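Local structure of DNA repair protein RECN (Deinococcus radiodurans, 4ABY) at residues D231-V242 and A257-A265. The protein probably hydrolyses ATP through its SMC-like head domain and may take part in the recombinational repair of damaged DNA, including double-strand breaks. Sequence-based numbering, arbitrary orientation.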
ATOM      1  N   ASP A 231      23.989 -14.739  -1.482  1.00 24.89           N
ATOM      2  CA  ASP A 231      23.231 -15.126  -2.662  1.00 25.92           C
ATOM      3  C   ASP A 231      22.702 -16.547  -2.522  1.00 32.96           C
ATOM      4  O   ASP A 231      21.601 -16.858  -2.975  1.00 34.09           O
ATOM      5  CB  ASP A 231      24.087 -15.012  -3.918  1.00 27.85           C
ATOM      6  CG  ASP A 231      24.366 -13.583  -4.299  1.00 30.23           C
ATOM      7  OD1 ASP A 231      23.593 -12.699  -3.877  1.00 29.74           O
ATOM      8  OD2 ASP A 231      25.356 -13.344  -5.024  1.00 35.39           O
ATOM      9  N   ALA A 232      23.494 -17.408  -1.891  1.00 34.95           N
ATOM     10  CA  ALA A 232      23.101 -18.795  -1.674  1.00 35.07           C
ATOM     11  C   ALA A 232      21.917 -18.881  -0.720  1.00 33.90           C
ATOM     12  O   ALA A 232      21.004 -19.679  -0.920  1.00 35.87           O
ATOM     13  CB  ALA A 232      24.270 -19.593  -1.137  1.00 32.21           C
ATOM     14  N   ALA A 233      21.944 -18.059   0.322  1.00 30.61           N
ATOM     15  CA  ALA A 233      20.858 -18.010   1.282  1.00 30.01           C
ATOM     16  C   ALA A 233      19.628 -17.426   0.616  1.00 33.21           C
ATOM     17  O   ALA A 233      18.519 -17.913   0.808  1.00 40.50           O
ATOM     18  CB  ALA A 233      21.253 -17.179   2.481  1.00 32.06           C
ATOM     19  N   ARG A 234      19.833 -16.374  -0.168  1.00 32.62           N
ATOM     20  CA  ARG A 234      18.739 -15.745  -0.896  1.00 30.44           C
ATOM     21  C   ARG A 234      18.004 -16.769  -1.756  1.00 32.33           C
ATOM     22  O   ARG A 234      16.805 -16.988  -1.585  1.00 31.84           O
ATOM     23  CB  ARG A 234      19.257 -14.583  -1.748  1.00 24.64           C
ATOM     24  CG  ARG A 234      19.579 -13.330  -0.943  1.00 23.68           C
ATOM     25  CD  ARG A 234      20.243 -12.267  -1.802  1.00 25.37           C
ATOM     26  NE  ARG A 234      20.344 -10.982  -1.114  1.00 26.31           N
ATOM     27  CZ  ARG A 234      21.028  -9.938  -1.575  1.00 27.35           C
ATOM     28  NH1 ARG A 234      21.681 -10.028  -2.726  1.00 29.09           N
ATOM     29  NH2 ARG A 234      21.062  -8.805  -0.885  1.00 22.78           N
ATOM     30  N   GLU A 235      18.729 -17.406  -2.672  1.00 35.73           N
ATOM     31  CA  GLU A 235      18.143 -18.436  -3.527  1.00 37.96           C
ATOM     32  C   GLU A 235      17.535 -19.570  -2.708  1.00 41.02           C
ATOM     33  O   GLU A 235      16.531 -20.161  -3.106  1.00 48.09           O
ATOM     34  CB  GLU A 235      19.183 -18.991  -4.500  1.00 37.88           C
ATOM     35  CG  GLU A 235      19.464 -18.096  -5.702  1.00 48.19           C
ATOM     36  CD  GLU A 235      20.657 -18.574  -6.521  1.00 61.08           C
ATOM     37  OE1 GLU A 235      21.650 -19.031  -5.913  1.00 63.47           O
ATOM     38  OE2 GLU A 235      20.609 -18.489  -7.768  1.00 53.88           O
ATOM     39  N   ARG A 236      18.147 -19.869  -1.566  1.00 35.84           N
ATOM     40  CA  ARG A 236      17.669 -20.937  -0.701  1.00 33.01           C
ATOM     41  C   ARG A 236      16.302 -20.600  -0.125  1.00 40.10           C
ATOM     42  O   ARG A 236      15.385 -21.420  -0.167  1.00 42.38           O
ATOM     43  CB  ARG A 236      18.657 -21.181   0.439  1.00 39.81           C
ATOM     44  CG  ARG A 236      18.241 -22.280   1.408  1.00 45.05           C
ATOM     45  CD  ARG A 236      19.095 -22.263   2.675  1.00 47.13           C
ATOM     46  NE  ARG A 236      18.664 -21.240   3.628  1.00 45.91           N
ATOM     47  CZ  ARG A 236      19.493 -20.472   4.330  1.00 43.45           C
ATOM     48  NH1 ARG A 236      20.805 -20.602   4.185  1.00 42.76           N
ATOM     49  NH2 ARG A 236      19.015 -19.570   5.177  1.00 42.98           N
ATOM     50  N   GLU A 237      16.172 -19.388   0.406  1.00 38.57           N
ATOM     51  CA  GLU A 237      14.960 -18.975   1.099  1.00 33.66           C
ATOM     52  C   GLU A 237      13.913 -18.376   0.172  1.00 34.82           C
ATOM     53  O   GLU A 237      12.818 -18.035   0.612  1.00 34.52           O
ATOM     54  CB  GLU A 237      15.303 -17.977   2.203  1.00 33.23           C
ATOM     55  CG  GLU A 237      16.043 -18.589   3.373  1.00 42.10           C
ATOM     56  CD  GLU A 237      15.212 -19.622   4.107  1.00 56.39           C
ATOM     57  OE1 GLU A 237      14.267 -19.224   4.827  1.00 59.20           O
ATOM     58  OE2 GLU A 237      15.505 -20.830   3.962  1.00 52.88           O
ATOM     59  N   ALA A 238      14.243 -18.253  -1.108  1.00 34.81           N
ATOM     60  CA  ALA A 238      13.339 -17.623  -2.069  1.00 35.70           C
ATOM     61  C   ALA A 238      12.106 -18.473  -2.383  1.00 37.45           C
ATOM     62  O   ALA A 238      10.978 -17.996  -2.289  1.00 37.73           O
ATOM     63  CB  ALA A 238      14.083 -17.273  -3.349  1.00 34.85           C
ATOM     64  N   GLU A 239      12.327 -19.728  -2.759  1.00 41.25           N
ATOM     65  CA  GLU A 239      11.234 -20.638  -3.093  1.00 39.44           C
ATOM     66  C   GLU A 239      10.170 -20.726  -1.991  1.00 37.10           C
ATOM     67  O   GLU A 239       8.989 -20.524  -2.258  1.00 37.01           O
ATOM     68  CB  GLU A 239      11.780 -22.028  -3.427  1.00 49.08           C
ATOM     69  CG  GLU A 239      12.777 -22.045  -4.582  1.00 63.76           C
ATOM     70  CD  GLU A 239      12.130 -22.376  -5.915  1.00 78.04           C
ATOM     71  OE1 GLU A 239      11.031 -22.976  -5.910  1.00 70.41           O
ATOM     72  OE2 GLU A 239      12.726 -22.049  -6.967  1.00 78.29           O
ATOM     73  N   PRO A 240      10.582 -21.029  -0.749  1.00 35.25           N
ATOM     74  CA  PRO A 240       9.601 -21.134   0.337  1.00 35.12           C
ATOM     75  C   PRO A 240       8.813 -19.847   0.508  1.00 30.98           C
ATOM     76  O   PRO A 240       7.630 -19.896   0.834  1.00 32.83           O
ATOM     77  CB  PRO A 240      10.473 -21.371   1.573  1.00 33.14           C
ATOM     78  CG  PRO A 240      11.717 -21.965   1.048  1.00 37.73           C
ATOM     79  CD  PRO A 240      11.947 -21.305  -0.277  1.00 38.56           C
ATOM     80  N   LEU A 241       9.470 -18.712   0.293  1.00 31.14           N
ATOM     81  CA  LEU A 241       8.837 -17.407   0.449  1.00 30.43           C
ATOM     82  C   LEU A 241       7.862 -17.136  -0.687  1.00 27.29           C
ATOM     83  O   LEU A 241       6.752 -16.662  -0.462  1.00 27.12           O
ATOM     84  CB  LEU A 241       9.895 -16.301   0.509  1.00 31.70           C
ATOM     85  CG  LEU A 241       9.399 -14.855   0.523  1.00 26.75           C
ATOM     86  CD1 LEU A 241       8.535 -14.607   1.735  1.00 30.07           C
ATOM     87  CD2 LEU A 241      10.564 -13.883   0.494  1.00 29.68           C
ATOM     88  N   VAL A 242       8.284 -17.436  -1.909  1.00 27.32           N
ATOM     89  CA  VAL A 242       7.423 -17.276  -3.074  1.00 28.84           C
ATOM     90  C   VAL A 242       6.210 -18.193  -2.968  1.00 29.16           C
ATOM     91  O   VAL A 242       5.118 -17.858  -3.428  1.00 28.86           O
ATOM     92  CB  VAL A 242       8.182 -17.579  -4.379  1.00 28.88           C
ATOM     93  CG1 VAL A 242       7.215 -17.941  -5.492  1.00 29.03           C
ATOM     94  CG2 VAL A 242       9.044 -16.396  -4.773  1.00 32.35           C
ATOM     95  N   ALA A 257      -1.216 -17.673 -11.182  1.00 28.21           N
ATOM     96  CA  ALA A 257      -0.182 -16.675 -10.994  1.00 27.63           C
ATOM     97  C   ALA A 257       1.153 -17.375 -10.822  1.00 26.69           C
ATOM     98  O   ALA A 257       1.235 -18.415 -10.171  1.00 23.48           O
ATOM     99  CB  ALA A 257      -0.491 -15.805  -9.793  1.00 27.15           C
ATOM    100  N   ARG A 258       2.188 -16.813 -11.437  1.00 32.89           N
ATOM    101  CA  ARG A 258       3.550 -17.298 -11.256  1.00 31.41           C
ATOM    102  C   ARG A 258       4.390 -16.169 -10.682  1.00 32.26           C
ATOM    103  O   ARG A 258       4.182 -15.001 -11.015  1.00 32.43           O
ATOM    104  CB  ARG A 258       4.154 -17.775 -12.576  1.00 35.58           C
ATOM    105  CG  ARG A 258       3.463 -18.969 -13.216  1.00 36.87           C
ATOM    106  CD  ARG A 258       4.437 -19.729 -14.104  1.00 51.80           C
ATOM    107  NE  ARG A 258       3.779 -20.415 -15.212  1.00 78.35           N
ATOM    108  CZ  ARG A 258       4.364 -21.334 -15.978  1.00 86.45           C
ATOM    109  NH1 ARG A 258       5.624 -21.691 -15.752  1.00 77.68           N
ATOM    110  NH2 ARG A 258       3.689 -21.904 -16.969  1.00 79.10           N
HETATM  111  N   MSE A 259       5.335 -16.518  -9.818  1.00 31.18           N
HETATM  112  CA  MSE A 259       6.137 -15.519  -9.126  1.00 32.68           C
HETATM  113  C   MSE A 259       7.510 -16.076  -8.783  1.00 33.49           C
HETATM  114  O   MSE A 259       7.651 -17.261  -8.491  1.00 36.83           O
HETATM  115  CB  MSE A 259       5.423 -15.057  -7.853  1.00 30.65           C
HETATM  116  CG  MSE A 259       6.282 -14.216  -6.921  1.00 33.36           C
HETATM  117 SE   MSE A 259       5.299 -13.531  -5.378  1.00 54.07          SE
HETATM  118  CE  MSE A 259       4.168 -12.221  -6.272  1.00 30.73           C
ATOM    119  N   GLU A 260       8.525 -15.220  -8.827  1.00 33.74           N
ATOM    120  CA  GLU A 260       9.869 -15.630  -8.450  1.00 35.97           C
ATOM    121  C   GLU A 260      10.726 -14.435  -8.048  1.00 36.79           C
ATOM    122  O   GLU A 260      10.492 -13.312  -8.497  1.00 33.84           O
ATOM    123  CB  GLU A 260      10.541 -16.371  -9.604  1.00 39.25           C
ATOM    124  CG  GLU A 260      11.094 -15.450 -10.679  1.00 46.12           C
ATOM    125  CD  GLU A 260      11.766 -16.209 -11.803  1.00 52.40           C
ATOM    126  OE1 GLU A 260      11.610 -17.449 -11.847  1.00 47.77           O
ATOM    127  OE2 GLU A 260      12.442 -15.565 -12.637  1.00 51.88           O
ATOM    128  N   PHE A 261      11.714 -14.682  -7.194  1.00 36.43           N
ATOM    129  CA  PHE A 261      12.743 -13.689  -6.917  1.00 32.53           C
ATOM    130  C   PHE A 261      13.945 -13.944  -7.810  1.00 31.73           C
ATOM    131  O   PHE A 261      14.474 -15.051  -7.843  1.00 34.94           O
ATOM    132  CB  PHE A 261      13.168 -13.730  -5.452  1.00 31.00           C
ATOM    133  CG  PHE A 261      12.226 -13.020  -4.533  1.00 29.51           C
ATOM    134  CD1 PHE A 261      12.234 -11.641  -4.447  1.00 31.96           C
ATOM    135  CD2 PHE A 261      11.330 -13.728  -3.754  1.00 32.66           C
ATOM    136  CE1 PHE A 261      11.365 -10.982  -3.605  1.00 29.83           C
ATOM    137  CE2 PHE A 261      10.460 -13.075  -2.906  1.00 28.19           C
ATOM    138  CZ  PHE A 261      10.478 -11.701  -2.833  1.00 28.14           C
ATOM    139  N   ALA A 262      14.368 -12.921  -8.540  1.00 33.25           N
ATOM    140  CA  ALA A 262      15.516 -13.048  -9.426  1.00 29.32           C
ATOM    141  C   ALA A 262      16.709 -12.277  -8.882  1.00 30.25           C
ATOM    142  O   ALA A 262      16.589 -11.104  -8.512  1.00 30.84           O
ATOM    143  CB  ALA A 262      15.166 -12.564 -10.821  1.00 30.52           C
ATOM    144  N   LEU A 263      17.858 -12.942  -8.826  1.00 24.61           N
ATOM    145  CA  LEU A 263      19.095 -12.277  -8.455  1.00 22.94           C
ATOM    146  C   LEU A 263      19.811 -11.814  -9.711  1.00 25.33           C
ATOM    147  O   LEU A 263      19.984 -12.577 -10.660  1.00 32.02           O
ATOM    148  CB  LEU A 263      19.998 -13.209  -7.651  1.00 19.81           C
ATOM    149  CG  LEU A 263      19.323 -13.921  -6.484  1.00 23.17           C
ATOM    150  CD1 LEU A 263      20.357 -14.612  -5.621  1.00 28.43           C
ATOM    151  CD2 LEU A 263      18.517 -12.939  -5.662  1.00 25.30           C
ATOM    152  N   SER A 264      20.219 -10.553  -9.714  1.00 23.22           N
ATOM    153  CA  SER A 264      20.938  -9.987 -10.838  1.00 26.28           C
ATOM    154  C   SER A 264      22.356  -9.654 -10.382  1.00 27.65           C
ATOM    155  O   SER A 264      22.541  -8.877  -9.446  1.00 29.85           O
ATOM    156  CB  SER A 264      20.211  -8.734 -11.332  1.00 30.64           C
ATOM    157  OG  SER A 264      20.774  -8.240 -12.531  1.00 41.05           O
ATOM    158  N   ALA A 265      23.358 -10.252 -11.022  1.00 25.48           N
ATOM    159  CA  ALA A 265      24.739 -10.044 -10.589  1.00 26.58           C
ATOM    160  C   ALA A 265      25.238  -8.650 -10.943  1.00 26.96           C
ATOM    161  O   ALA A 265      25.135  -8.212 -12.089  1.00 28.96           O
ATOM    162  CB  ALA A 265      25.656 -11.101 -11.165  1.00 25.42           C
TER
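Helix residues 231-242 run nearly antiparallel to strand residues 258-265, at 166°, with the two axes 8.1 Å apart at their closest. Met259, Phe261 and Leu263, alternate residues of the strand, start out toward the helix. They meet it in the order Val242, then Ala238 and Leu241, then the turn Asp231 to Glu235. Met259, a selenomethionine, is met through CB and CG, and its end turns off toward Leu245, Leu246 and Ile249 farther along helix 214-249. Val242 splits its two methyls between neighbours. CG1, anti to the backbone N (chi1 158°), lies by the backbone O and the CG of Met259. CG2 lies 3.7 Å from CD2 of Phe261 and also reaches CA of Glu260. The Phe261 ring is met obliquely by Leu241: CD2 of Leu241 lies 3.5 Å from CE2 of Phe261. At the root of the ring, CB of Phe261 is 4.2 Å from CB of Ala238. Leu263 makes its contact through one methyl. Its CD1 touches CG of Glu235 at 3.6 Å, CB of Arg234 at 4.0 Å and the backbone O of Asp231. With an alanine in place of Val242 both methyls go, which is likely to open a gap beside CG of Met259 and leave the Phe261 ring less firmly held on its CD2 side. Asp231 OD1 and Arg234 NH1 form a long salt bridge of 3.5 Å within the helix. Arg234 also pairs with Asp171, and Asp231 OD2 bonds to Ser275. Glu260 points away from the helix and pairs with Arg280 on strand 276-282, the antiparallel partner of this strand. The contact thus packs a two-stranded sheet on the long helix 214-249, away from the predicted ATP site. Helix and strand are joined by apolar packing, and the charges of Asp231, Arg234 and Glu260 are paired beside it, not across it.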